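Local coordinates for protein xylosidase (Xanthomonas axonopodis pv. citri, PDB 6XN2) that probably releases xylose from xylan-derived oligosaccharides by cleaving their glycosidic bonds, as a glycoside hydrolase of family 43, at residues A[85-90]-A[101-106]; A[216-221]-A[231-236]. One frame throughout, in Å; residues are numbered along the deposited sequence.

Contact 1. Residues A[85-90]-A[101-106]; sequences DYHVLR and LGQVLH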
loop_
_atom_site.group_PDB
_atom_site.type_symbol
_atom_site.label_atom_id
_atom_site.label_comp_id
_atom_site.label_asym_id
_atom_site.label_seq_id
_atom_site.Cartn_x
_atom_site.Cartn_y
_atom_site.Cartn_z
ATOM N N ASP A 85 6.918 11.370 9.609
ATOM C CA ASP A 85 7.670 10.306 10.311
ATOM C C ASP A 85 6.955 8.961 10.232
ATOM O O ASP A 85 5.820 8.919 9.832
ATOM C CB ASP A 85 7.830 10.701 11.776
ATOM C CG ASP A 85 6.537 10.599 12.560
ATOM O OD1 ASP A 85 6.285 9.553 13.067
ATOM O OD2 ASP A 85 5.814 11.571 12.620
ATOM N N TYR A 86 7.652 7.911 10.643
ATOM C CA TYR A 86 7.105 6.602 10.646
ATOM C C TYR A 86 7.311 5.900 11.961
ATOM O O TYR A 86 8.316 6.020 12.573
ATOM C CB TYR A 86 7.758 5.738 9.568
ATOM C CG TYR A 86 7.536 6.204 8.168
ATOM C CD1 TYR A 86 6.284 6.335 7.664
ATOM C CD2 TYR A 86 8.576 6.501 7.360
ATOM C CE1 TYR A 86 6.075 6.768 6.401
ATOM C CE2 TYR A 86 8.379 6.936 6.086
ATOM C CZ TYR A 86 7.120 7.070 5.613
ATOM O OH TYR A 86 6.911 7.519 4.355
ATOM N N HIS A 87 6.281 5.180 12.353
ATOM C CA HIS A 87 6.398 4.293 13.523
ATOM C C HIS A 87 6.368 2.852 13.035
ATOM O O HIS A 87 6.022 2.615 11.910
ATOM C CB HIS A 87 5.236 4.484 14.485
ATOM C CG HIS A 87 5.316 5.717 15.297
ATOM N ND1 HIS A 87 5.232 5.705 16.647
ATOM C CD2 HIS A 87 5.451 6.996 14.947
ATOM C CE1 HIS A 87 5.320 6.921 17.091
ATOM N NE2 HIS A 87 5.455 7.715 16.082
ATOM N N VAL A 88 6.737 1.937 13.904
ATOM C CA VAL A 88 6.602 0.532 13.610
ATOM C C VAL A 88 5.712 -0.111 14.665
ATOM O O VAL A 88 5.877 0.135 15.789
ATOM C CB VAL A 88 7.945 -0.183 13.521
ATOM C CG1 VAL A 88 7.751 -1.646 13.261
ATOM C CG2 VAL A 88 8.766 0.415 12.422
ATOM N N LEU A 89 4.741 -0.900 14.264
ATOM C CA LEU A 89 3.856 -1.575 15.202
ATOM C C LEU A 89 4.107 -3.077 15.163
ATOM O O LEU A 89 4.578 -3.603 14.159
ATOM C CB LEU A 89 2.389 -1.269 14.878
ATOM C CG LEU A 89 2.053 0.202 14.621
ATOM C CD1 LEU A 89 0.600 0.376 14.153
ATOM C CD2 LEU A 89 2.311 1.047 15.852
ATOM N N ARG A 90 3.801 -3.770 16.253
ATOM C CA ARG A 90 4.010 -5.211 16.288
ATOM C C ARG A 90 2.887 -5.964 17.001
ATOM O O ARG A 90 2.356 -5.506 18.013
ATOM C CB ARG A 90 5.353 -5.534 16.958
ATOM C CG ARG A 90 5.648 -7.030 17.093
ATOM C CD ARG A 90 7.043 -7.274 17.655
ATOM N NE ARG A 90 7.172 -6.725 19.001
ATOM C CZ ARG A 90 8.318 -6.330 19.546
ATOM N NH1 ARG A 90 9.449 -6.413 18.856
ATOM N NH2 ARG A 90 8.328 -5.849 20.782
ATOM N N LEU A 101 6.104 0.508 18.683
ATOM C CA LEU A 101 7.537 0.391 18.924
ATOM C C LEU A 101 8.238 1.739 18.763
ATOM O O LEU A 101 9.460 1.828 18.857
ATOM C CB LEU A 101 8.156 -0.654 17.994
ATOM C CG LEU A 101 7.630 -2.073 18.234
ATOM C CD1 LEU A 101 8.346 -3.090 17.362
ATOM C CD2 LEU A 101 7.767 -2.432 19.698
ATOM N N GLY A 102 7.479 2.789 18.552
ATOM C CA GLY A 102 8.038 4.108 18.453
ATOM C C GLY A 102 8.379 4.653 17.093
ATOM O O GLY A 102 8.231 3.994 16.143
ATOM N N GLN A 103 8.849 5.887 17.070
ATOM C CA GLN A 103 9.218 6.540 15.799
ATOM C C GLN A 103 10.540 5.968 15.315
ATOM O O GLN A 103 11.451 5.864 16.102
ATOM C CB GLN A 103 9.334 8.038 15.989
ATOM C CG GLN A 103 9.400 8.774 14.679
ATOM C CD GLN A 103 9.623 10.231 14.944
ATOM O OE1 GLN A 103 8.702 10.958 15.255
ATOM N NE2 GLN A 103 10.863 10.651 14.830
ATOM N N VAL A 104 10.605 5.631 14.040
ATOM C CA VAL A 104 11.813 5.032 13.514
ATOM C C VAL A 104 12.517 5.770 12.405
ATOM O O VAL A 104 13.584 5.404 12.049
ATOM C CB VAL A 104 11.590 3.582 13.070
ATOM C CG1 VAL A 104 11.029 2.761 14.178
ATOM C CG2 VAL A 104 10.713 3.498 11.861
ATOM N N LEU A 105 11.886 6.801 11.888
ATOM C CA LEU A 105 12.433 7.602 10.829
ATOM C C LEU A 105 11.664 8.885 10.742
ATOM O O LEU A 105 10.470 8.881 10.830
ATOM C CB LEU A 105 12.363 6.888 9.479
ATOM C CG LEU A 105 12.916 7.623 8.272
ATOM C CD1 LEU A 105 14.370 7.954 8.445
ATOM C CD2 LEU A 105 12.694 6.886 6.981
ATOM N N HIS A 106 12.397 9.976 10.578
ATOM C CA HIS A 106 11.786 11.314 10.440
ATOM C C HIS A 106 12.337 11.931 9.165
ATOM O O HIS A 106 13.471 11.682 8.860
ATOM C CB HIS A 106 12.060 12.173 11.674
ATOM C CG HIS A 106 11.223 13.399 11.748
ATOM N ND1 HIS A 106 11.505 14.530 11.053
ATOM C CD2 HIS A 106 10.119 13.680 12.454
ATOM C CE1 HIS A 106 10.595 15.433 11.290
ATOM N NE2 HIS A 106 9.750 14.941 12.141
HETATM O O HOH W 1 6.063 10.606 16.829
#
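One methyl of Val88, CG2, sits against both methyls of Val104, 3.7 Å from Val104 CG2, and the two side chains cross at about a right angle. With CG1 anti to the backbone N (chi1 178°), CG2 sits beside that N and is the methyl that meets Val104. On the same buried face Tyr86 and Leu105 lie side by side, Leu105 CD2 meeting the ring edge 4.2 Å from Tyr86 CD2. Leu131 and Phe133 of strand 128-136 pack onto this face as well, and the hydroxyl of Tyr86 is hydrogen-bonded to the carbonyl of Trp118. The pairing illustrates how a beta hairpin finishes a blade of the five-bladed propeller expected of family 43: strand 99-106 is the last of four antiparallel strands. Val104 N reaches Tyr86 O at 2.7 Å in an almost straight bond (172°), while the NH of Tyr86 goes to Leu105 O, so Val104 and Leu105 stand opposite Tyr86 in a beta bulge. The bond from Val88 N to Gly102 O is weak, 3.4 Å long, whereas Leu101 N to Val88 O closes the pairing normally at 2.9 Å. The opposite face is wetter. Here the His87 ring lies over the peptide between Gly102 and Gln103, with ND1 bonded to Asp100, and Gln103 CB makes a CH-pi contact 4.2 Å from the ring centroid. A water in the ring plane joins His87 NE2 to Gln103 OE1, donating to the latter over 3.1 Å. Gln103 also crosses the carboxylate of Asp85, whose OD1 is held by His66. At the far end Leu101 CD2 lies over one face of the Arg90 guanidinium, 3.6 Å from Arg90 NH2, a group that is also salt-bridged to Glu99.

Contact 2. Residues A[216-221]-A[231-236]; sequences GPRVAR and EPSREV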
loop_
_atom_site.group_PDB
_atom_site.type_symbol
_atom_site.label_atom_id
_atom_site.label_comp_id
_atom_site.label_asym_id
_atom_site.label_seq_id
_atom_site.Cartn_x
_atom_site.Cartn_y
_atom_site.Cartn_z
ATOM N N GLY A 216 -0.897 1.417 -15.186
ATOM C CA GLY A 216 -0.741 0.392 -14.175
ATOM C C GLY A 216 0.395 0.744 -13.238
ATOM O O GLY A 216 1.147 1.688 -13.488
ATOM N N PRO A 217 0.534 -0.016 -12.146
ATOM C CA PRO A 217 1.674 0.217 -11.253
ATOM C C PRO A 217 2.984 -0.147 -11.948
ATOM O O PRO A 217 2.963 -0.768 -13.009
ATOM C CB PRO A 217 1.387 -0.709 -10.066
ATOM C CG PRO A 217 0.558 -1.822 -10.656
ATOM C CD PRO A 217 -0.281 -1.176 -11.735
ATOM N N ARG A 218 4.096 0.177 -11.343
ATOM C CA ARG A 218 5.373 -0.179 -11.880
ATOM C C ARG A 218 5.965 -1.343 -11.093
ATOM O O ARG A 218 5.642 -1.512 -9.954
ATOM C CB ARG A 218 6.280 1.001 -11.787
ATOM C CG ARG A 218 5.706 2.250 -12.382
ATOM C CD ARG A 218 5.386 2.081 -13.843
ATOM N NE ARG A 218 6.565 1.834 -14.642
ATOM C CZ ARG A 218 6.591 1.889 -15.953
ATOM N NH1 ARG A 218 5.507 2.174 -16.605
ATOM N NH2 ARG A 218 7.687 1.666 -16.608
ATOM N N VAL A 219 6.803 -2.141 -11.717
ATOM C CA VAL A 219 7.434 -3.234 -11.032
ATOM C C VAL A 219 8.892 -3.328 -11.438
ATOM O O VAL A 219 9.213 -3.139 -12.551
ATOM C CB VAL A 219 6.729 -4.562 -11.268
ATOM C CG1 VAL A 219 6.699 -4.920 -12.721
ATOM C CG2 VAL A 219 7.325 -5.681 -10.445
ATOM N N ALA A 220 9.764 -3.567 -10.486
ATOM C CA ALA A 220 11.161 -3.732 -10.769
ATOM C C ALA A 220 11.799 -4.649 -9.764
ATOM O O ALA A 220 11.650 -4.479 -8.605
ATOM C CB ALA A 220 11.855 -2.415 -10.755
ATOM N N ARG A 221 12.544 -5.618 -10.248
ATOM C CA ARG A 221 13.253 -6.497 -9.350
ATOM C C ARG A 221 14.311 -5.682 -8.631
ATOM O O ARG A 221 14.938 -4.830 -9.180
ATOM C CB ARG A 221 13.906 -7.680 -10.081
ATOM C CG ARG A 221 14.549 -8.679 -9.153
ATOM C CD ARG A 221 15.164 -9.861 -9.832
ATOM N NE ARG A 221 16.350 -9.535 -10.591
ATOM C CZ ARG A 221 17.571 -9.429 -10.074
ATOM N NH1 ARG A 221 17.779 -9.587 -8.776
ATOM N NH2 ARG A 221 18.587 -9.128 -10.860
ATOM N N GLU A 231 16.954 -3.353 -12.257
ATOM C CA GLU A 231 16.568 -3.076 -13.611
ATOM C C GLU A 231 15.606 -1.910 -13.638
ATOM O O GLU A 231 14.996 -1.629 -12.667
ATOM C CB GLU A 231 15.825 -4.279 -14.143
ATOM C CG GLU A 231 14.451 -4.423 -13.511
ATOM C CD GLU A 231 13.814 -5.750 -13.709
ATOM O OE1 GLU A 231 14.160 -6.410 -14.656
ATOM O OE2 GLU A 231 12.946 -6.115 -12.944
ATOM N N PRO A 232 15.412 -1.269 -14.798
ATOM C CA PRO A 232 14.383 -0.227 -14.918
ATOM C C PRO A 232 12.995 -0.824 -14.680
ATOM O O PRO A 232 12.766 -1.987 -15.030
ATOM C CB PRO A 232 14.533 0.271 -16.362
ATOM C CG PRO A 232 15.887 -0.178 -16.798
ATOM C CD PRO A 232 16.172 -1.442 -16.047
ATOM N N SER A 233 12.090 -0.082 -14.090
ATOM C CA SER A 233 10.788 -0.615 -13.815
ATOM C C SER A 233 9.984 -0.809 -15.075
ATOM O O SER A 233 10.178 -0.138 -16.033
ATOM C CB SER A 233 10.025 0.280 -12.849
ATOM O OG SER A 233 9.309 1.244 -13.526
ATOM N N ARG A 234 9.053 -1.724 -15.030
ATOM C CA ARG A 234 8.192 -1.985 -16.151
ATOM C C ARG A 234 6.776 -1.718 -15.750
ATOM O O ARG A 234 6.458 -1.719 -14.605
ATOM C CB ARG A 234 8.307 -3.422 -16.573
ATOM C CG ARG A 234 9.690 -3.987 -16.648
ATOM C CD ARG A 234 9.656 -5.387 -17.195
ATOM N NE ARG A 234 10.847 -6.154 -16.880
ATOM C CZ ARG A 234 10.934 -7.472 -16.944
ATOM N NH1 ARG A 234 9.908 -8.195 -17.313
ATOM N NH2 ARG A 234 12.056 -8.072 -16.637
ATOM N N GLU A 235 5.911 -1.511 -16.713
ATOM C CA GLU A 235 4.533 -1.300 -16.356
ATOM C C GLU A 235 3.892 -2.621 -16.091
ATOM O O GLU A 235 4.179 -3.565 -16.751
ATOM C CB GLU A 235 3.754 -0.600 -17.451
ATOM C CG GLU A 235 2.375 -0.163 -16.990
ATOM C CD GLU A 235 1.651 0.702 -17.954
ATOM O OE1 GLU A 235 1.832 0.513 -19.150
ATOM O OE2 GLU A 235 0.899 1.549 -17.523
ATOM N N VAL A 236 3.069 -2.676 -15.060
ATOM C CA VAL A 236 2.278 -3.858 -14.749
ATOM C C VAL A 236 0.918 -3.718 -15.414
ATOM O O VAL A 236 0.208 -2.742 -15.171
ATOM C CB VAL A 236 2.068 -4.041 -13.238
ATOM C CG1 VAL A 236 1.213 -5.272 -12.982
ATOM C CG2 VAL A 236 3.406 -4.134 -12.505
HETATM O O HOH W 2 2.621 2.958 -15.667
#
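Arg218 folds back over the strand opposite and grips Ser233 with two nitrogens. Its CB starts 3.5 Å from Ser233 OG, and CG and CD continue past the same hydroxyl, CD also nearing Arg234 O. With CG beside the backbone N (chi1 -52°), bends at chi2 and chi3 curl the chain until the guanidinium lies flat across the neighbouring backbone. Arg218 NE then gives a nearly straight bond to Ser233 OG, 3.0 Å long at 169°, with the oxygen in the guanidinium plane. CZ of Arg218 follows, 3.5 Å from Glu235 N, which lies over the centre of the guanidinium face, so the peptide between Arg234 and Glu235 lies beneath that face. NH1 touches Glu235 CB and gives a hydrogen to a water that in turn donates to Gly216 O and Glu235 OE2. Arg218 NH2 ends on Ser233 O at 3.1 Å, a more bent bond approaching from above the carbonyl plane. Asn199 is a second partner of Ser233 OG and, weakly, of NH2. The buried guanidinium is thus met by backbone, hydroxyl and water oxygens, which would probably ease the cost of burying its charge, while Glu235 OE2 itself takes the NH of Gly216.

On the side of Val219 the packing is tight, Val219 CG1 meeting Val236 CG2 at 3.4 Å, closer than usual van der Waals contact. Reciprocal backbone bonds join Val219 and Arg234. Where Arg221 faces Glu231, Glu231 OE2 accepts Arg221 N at 2.8 Å, and Tyr289 also bonds to that oxygen. The two antiparallel segments are neighbours within one beta sheet: strand 218-221 has strand 181-185 on its other edge, where Phe185 packs on Arg218 and Tyr184 on Val219, while strand 234-239 is flanked beyond by the parallel strand 292-299.

In the fold
Contact 1 and contact 2 show the same antiparallel pairing used in two separate sheets of one propeller-like fold. Their centres are 28 Å apart and their nearest atoms about 17 Å, so neither touches the other. Both lie well off the middle of the chain, contact 1 with its centre 17 Å and contact 2 with its centre 15 Å from that of the protein. The bound xylopyranose lies about 8 Å from the side chain of Tyr86, whose hydroxyl is hydrogen-bonded to the backbone oxygen of the pocket residue Trp118. The calcium ion is about 10 Å from the Tyr86 side chain and about 11 Å from that of Pro217.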